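Local coordinates for C381 turret protein (Sulfolobus turreted icosahedral virus, PDB 4IND) that forms the turrets on the capsid of an archaeal virus, each chain folding into three jelly-roll domains, with five chains in the assembly, at residues L230-G234 against D235-V239; I155-P158 against K159-T163. All coordinates share one frame; numbering follows the deposited sequence.

Both contacts are local, each made within one continuous run of chain, and both belong to the second jelly-roll domain and reach the same antiparallel sheet, at its two outermost strands. Contact 1 is the more buried: it turns the chain from strand 221-232 into strand 238-243 of the facing sheet, and its chemistry is mixed, with apolar packing at the strand ends, a water inside the bend and phosphate outside it. Contact 2 is only partly buried and nearly all apolar; it kinks the single strand 155-163 within its own run, using a weak backbone bond and isoleucine packing. The centres of contact 1 and contact 2 are about 23 Å apart, and the two do not touch.

Contact 1 of 2, residues L230-G234 against D235-V239; sequences LKITG and DYEDV. With 2HP (dihydrogenphosphate ion), chain V; 2HP (dihydrogenphosphate ion), chain B.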
loop_
_atom_site.group_PDB
_atom_site.type_symbol
_atom_site.label_atom_id
_atom_site.label_comp_id
_atom_site.label_asym_id
_atom_site.label_seq_id
_atom_site.Cartn_x
_atom_site.Cartn_y
_atom_site.Cartn_z
ATOM N N LEU A 230 0.297 -12.100 16.873
ATOM C CA LEU A 230 0.759 -13.118 15.939
ATOM C C LEU A 230 1.406 -12.451 14.763
ATOM O O LEU A 230 0.804 -11.566 14.152
ATOM C CB LEU A 230 -0.434 -13.916 15.378
ATOM C CG LEU A 230 -1.220 -14.800 16.314
ATOM C CD1 LEU A 230 -2.352 -15.496 15.522
ATOM C CD2 LEU A 230 -0.276 -15.811 16.884
ATOM N N LYS A 231 2.615 -12.880 14.424
ATOM C CA LYS A 231 3.182 -12.463 13.152
ATOM C C LYS A 231 2.833 -13.480 12.071
ATOM O O LYS A 231 3.355 -14.597 12.051
ATOM C CB LYS A 231 4.689 -12.271 13.236
ATOM C CG LYS A 231 5.265 -11.830 11.877
ATOM C CD LYS A 231 6.767 -11.582 11.900
ATOM C CE LYS A 231 7.183 -11.050 10.534
ATOM N NZ LYS A 231 8.630 -10.783 10.432
ATOM N N ILE A 232 1.917 -13.113 11.188
ATOM C CA ILE A 232 1.542 -14.008 10.101
ATOM C C ILE A 232 2.438 -13.702 8.908
ATOM O O ILE A 232 2.245 -12.708 8.223
ATOM C CB ILE A 232 0.072 -13.823 9.709
ATOM C CG1 ILE A 232 -0.831 -14.017 10.942
ATOM C CG2 ILE A 232 -0.315 -14.792 8.566
ATOM C CD1 ILE A 232 -0.807 -15.463 11.492
ATOM N N THR A 233 3.444 -14.536 8.694
ATOM C CA THR A 233 4.305 -14.403 7.517
ATOM C C THR A 233 3.435 -14.515 6.269
ATOM O O THR A 233 3.626 -13.795 5.289
ATOM C CB THR A 233 5.346 -15.507 7.495
ATOM O OG1 THR A 233 6.218 -15.344 8.614
ATOM C CG2 THR A 233 6.161 -15.475 6.199
ATOM N N GLY A 234 2.466 -15.417 6.320
ATOM C CA GLY A 234 1.601 -15.650 5.178
ATOM C C GLY A 234 1.536 -17.087 4.708
ATOM O O GLY A 234 0.627 -17.455 3.943
ATOM N N ASP A 235 2.487 -17.918 5.144
ATOM C CA ASP A 235 2.472 -19.310 4.717
ATOM C C ASP A 235 1.613 -20.183 5.630
ATOM O O ASP A 235 1.285 -21.310 5.281
ATOM C CB ASP A 235 3.886 -19.903 4.489
ATOM C CG ASP A 235 4.853 -19.646 5.658
ATOM O OD1 ASP A 235 4.547 -18.835 6.561
ATOM O OD2 ASP A 235 5.945 -20.254 5.662
ATOM N N TYR A 236 1.236 -19.644 6.783
ATOM C CA TYR A 236 0.293 -20.304 7.682
ATOM C C TYR A 236 -0.727 -19.281 8.120
ATOM O O TYR A 236 -0.436 -18.418 8.925
ATOM C CB TYR A 236 1.033 -20.906 8.887
ATOM C CG TYR A 236 1.922 -22.052 8.481
ATOM C CD1 TYR A 236 1.439 -23.350 8.450
ATOM C CD2 TYR A 236 3.225 -21.828 8.070
ATOM C CE1 TYR A 236 2.233 -24.393 8.047
ATOM C CE2 TYR A 236 4.042 -22.879 7.665
ATOM C CZ TYR A 236 3.537 -24.156 7.655
ATOM O OH TYR A 236 4.332 -25.205 7.247
ATOM N N GLU A 237 -1.935 -19.364 7.575
ATOM C CA GLU A 237 -2.879 -18.273 7.760
ATOM C C GLU A 237 -4.048 -18.651 8.647
ATOM O O GLU A 237 -4.767 -17.781 9.109
ATOM C CB GLU A 237 -3.382 -17.766 6.398
ATOM C CG GLU A 237 -2.238 -17.298 5.506
ATOM C CD GLU A 237 -2.680 -16.594 4.227
ATOM O OE1 GLU A 237 -3.890 -16.372 4.037
ATOM O OE2 GLU A 237 -1.795 -16.282 3.389
ATOM N N ASP A 238 -4.254 -19.943 8.858
ATOM C CA ASP A 238 -5.408 -20.362 9.650
ATOM C C ASP A 238 -5.080 -20.366 11.142
ATOM O O ASP A 238 -4.179 -21.062 11.613
ATOM C CB ASP A 238 -5.970 -21.699 9.162
ATOM C CG ASP A 238 -6.729 -21.568 7.823
ATOM O OD1 ASP A 238 -7.800 -20.913 7.772
ATOM O OD2 ASP A 238 -6.253 -22.120 6.816
ATOM N N VAL A 239 -5.796 -19.531 11.868
ATOM C CA VAL A 239 -5.553 -19.347 13.303
ATOM C C VAL A 239 -6.659 -20.064 14.072
ATOM O O VAL A 239 -7.828 -20.015 13.680
ATOM C CB VAL A 239 -5.527 -17.865 13.657
ATOM C CG1 VAL A 239 -5.330 -17.660 15.166
ATOM C CG2 VAL A 239 -4.428 -17.157 12.863
HETATM P P 2HP V . -2.818 -22.804 6.521
HETATM O O1 2HP V . -2.258 -22.859 7.972
HETATM O O2 2HP V . -2.980 -21.393 6.051
HETATM O O3 2HP V . -4.236 -23.261 6.535
HETATM O O4 2HP V . -2.019 -23.660 5.503
HETATM P P 2HP B . 10.031 -8.283 12.590
HETATM O O1 2HP B . 10.833 -7.981 13.820
HETATM O O2 2HP B . 8.665 -8.573 13.144
HETATM O O3 2HP B . 10.651 -9.520 11.855
HETATM O O4 2HP B . 9.922 -7.043 11.656
HETATM O O HOH W 1 2.439 -17.347 8.361
#
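Where one strand enters the bend and the next leaves it, Leu-230 and Val-239 reach toward each other tip to tip, Leu-230 CD1 lying 3.7 Å from Val-239 CG1. Ile-232 adds a looser apolar touch with its CD1 on Val-239 CG2, while its CG2 lies 3.6 Å from Tyr-236 O.

The polar work is done inside the turn by one water. It accepts from Gly-234 N at 2.8 Å and from Tyr-236 N, and donates to Asp-235 OD1, tying three successive residues together. Asp-235 CG sits between its own backbone N and carbonyl carbon (chi1 49°), which folds the carboxylate back toward Thr-233; there OD1 is 3.5 Å from Thr-233 CB. Its other oxygen, OD2, bonds Tyr-229 of the second subunit. On the far flank Glu-237 brings OE2 to 2.7 Å from Gly-234 O.

Phosphate is bound on the outside. Glu-237 N gives one dihydrogenphosphate ion a nearly straight bond to O2, 2.7 Å at 167°, and Lys-181 and Arg-154 of the second subunit hold the same ion. The fully extended Lys-231 reaches a different phosphate, NZ to O3 2.8 Å.

This turn carries the chain from one sheet of the domain's jelly roll to the other: from the edge strand 221-232, paired with strand 176-187, to strand 238-243, which runs between strands 168-172 and 194-203; Leu-230 and Val-239 both pack on Ile-202.

Contact 2 of 2, residues I155-P158 against K159-T163; sequences INIP and KIIHT
Pro-158 and Ile-160 meet across Lys-159, where the chain turns a corner. The close part is here: Ile-160 N gives a weak hydrogen bond to Pro-158 O, 2.8 Å long but bent to 119°, and Ile-160 CG1 comes alongside that same carbonyl oxygen at 3.4 Å. The Ile-160 side chain is put there by its first torsion (58°), which wedges CG1 between its own backbone N and carbonyl carbon. Beyond CG1 the branch runs on to CD1, 4.2 Å from CG of the proline ring. This proline-isoleucine side is itself not fully buried, though Pro-158 also rests on Gln-126 of the third subunit.

Lys-159 is the centre of an inverse gamma turn, and just after it Ile-160 and Ile-161 both face Phe-255 in a classic beta bulge. Together they kink the edge strand of this jelly-roll sheet, and the directions of 155-158 and 160-163 differ by 71°. In the angle so formed the isoleucines meet more loosely: Ile-157 CG2 is 4.2 Å from Ile-160 CG1 and 4.3 Å from Ile-161 CD1, one methyl against two residues. Tyr-108 packs on all three, and Tyr-119 of strand 114-124 lies against Ile-157, Pro-158 and Ile-160.

Lys-159, on the other side, is partly open to solvent. Its CB points away from 155-158; the chain, extended at first, bends at its third torsion on the way to Ser-185, where NZ bonds OG.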
loop_
_atom_site.group_PDB
_atom_site.type_symbol
_atom_site.label_atom_id
_atom_site.label_comp_id
_atom_site.label_asym_id
_atom_site.label_seq_id
_atom_site.Cartn_x
_atom_site.Cartn_y
_atom_site.Cartn_z
ATOM N N ILE A 155 -12.053 -7.282 13.562
ATOM C CA ILE A 155 -13.056 -8.031 14.305
ATOM C C ILE A 155 -13.140 -7.368 15.675
ATOM O O ILE A 155 -12.118 -7.174 16.336
ATOM C CB ILE A 155 -12.628 -9.492 14.476
ATOM C CG1 ILE A 155 -12.631 -10.201 13.112
ATOM C CG2 ILE A 155 -13.565 -10.235 15.441
ATOM C CD1 ILE A 155 -12.051 -11.606 13.182
ATOM N N ASN A 156 -14.349 -6.981 16.078
ATOM C CA ASN A 156 -14.556 -6.369 17.399
ATOM C C ASN A 156 -15.891 -6.861 17.991
ATOM O O ASN A 156 -16.914 -6.215 17.872
ATOM C CB ASN A 156 -14.507 -4.852 17.306
ATOM C CG ASN A 156 -14.539 -4.181 18.677
ATOM O OD1 ASN A 156 -14.519 -4.863 19.698
ATOM N ND2 ASN A 156 -14.595 -2.845 18.700
ATOM N N ILE A 157 -15.854 -8.034 18.607
ATOM C CA ILE A 157 -17.038 -8.608 19.262
ATOM C C ILE A 157 -17.009 -8.269 20.749
ATOM O O ILE A 157 -15.998 -8.500 21.402
ATOM C CB ILE A 157 -17.038 -10.123 19.112
ATOM C CG1 ILE A 157 -17.096 -10.500 17.620
ATOM C CG2 ILE A 157 -18.219 -10.761 19.863
ATOM C CD1 ILE A 157 -16.850 -11.989 17.379
ATOM N N PRO A 158 -18.121 -7.712 21.281
ATOM C CA PRO A 158 -18.160 -7.291 22.690
ATOM C C PRO A 158 -18.129 -8.487 23.636
ATOM O O PRO A 158 -18.163 -9.629 23.168
ATOM C CB PRO A 158 -19.476 -6.511 22.797
ATOM C CG PRO A 158 -20.318 -6.999 21.656
ATOM C CD PRO A 158 -19.351 -7.346 20.554
ATOM N N LYS A 159 -18.033 -8.228 24.939
ATOM C CA LYS A 159 -17.847 -9.293 25.911
ATOM C C LYS A 159 -19.181 -10.009 26.138
ATOM O O LYS A 159 -19.893 -9.731 27.084
ATOM C CB LYS A 159 -17.273 -8.739 27.219
ATOM C CG LYS A 159 -16.913 -9.810 28.241
ATOM C CD LYS A 159 -16.684 -9.197 29.635
ATOM C CE LYS A 159 -15.431 -8.333 29.667
ATOM N NZ LYS A 159 -15.099 -7.888 31.050
ATOM N N ILE A 160 -19.510 -10.932 25.239
ATOM C CA ILE A 160 -20.811 -11.607 25.278
ATOM C C ILE A 160 -20.718 -13.111 25.000
ATOM O O ILE A 160 -21.733 -13.811 24.987
ATOM C CB ILE A 160 -21.777 -11.005 24.229
ATOM C CG1 ILE A 160 -21.158 -11.131 22.842
ATOM C CG2 ILE A 160 -22.121 -9.549 24.559
ATOM C CD1 ILE A 160 -22.142 -10.805 21.697
ATOM N N ILE A 161 -19.514 -13.609 24.734
ATOM C CA ILE A 161 -19.350 -15.021 24.413
ATOM C C ILE A 161 -19.207 -15.806 25.695
ATOM O O ILE A 161 -18.327 -15.532 26.514
ATOM C CB ILE A 161 -18.107 -15.295 23.537
ATOM C CG1 ILE A 161 -18.082 -14.399 22.302
ATOM C CG2 ILE A 161 -18.045 -16.777 23.141
ATOM C CD1 ILE A 161 -16.719 -14.381 21.588
ATOM N N HIS A 162 -20.075 -16.793 25.886
ATOM C CA HIS A 162 -20.036 -17.586 27.114
ATOM C C HIS A 162 -19.367 -18.931 26.921
ATOM O O HIS A 162 -19.685 -19.666 25.978
ATOM C CB HIS A 162 -21.459 -17.841 27.656
ATOM C CG HIS A 162 -22.176 -16.601 28.059
ATOM N ND1 HIS A 162 -22.071 -16.060 29.323
ATOM C CD2 HIS A 162 -23.005 -15.781 27.371
ATOM C CE1 HIS A 162 -22.808 -14.969 29.397
ATOM N NE2 HIS A 162 -23.390 -14.779 28.225
ATOM N N THR A 163 -18.488 -19.284 27.859
ATOM C CA THR A 163 -17.876 -20.604 27.833
ATOM C C THR A 163 -17.845 -21.184 29.215
ATOM O O THR A 163 -17.772 -20.460 30.219
ATOM C CB THR A 163 -16.440 -20.598 27.222
ATOM O OG1 THR A 163 -15.922 -21.934 27.245
ATOM C CG2 THR A 163 -15.494 -19.666 28.033
#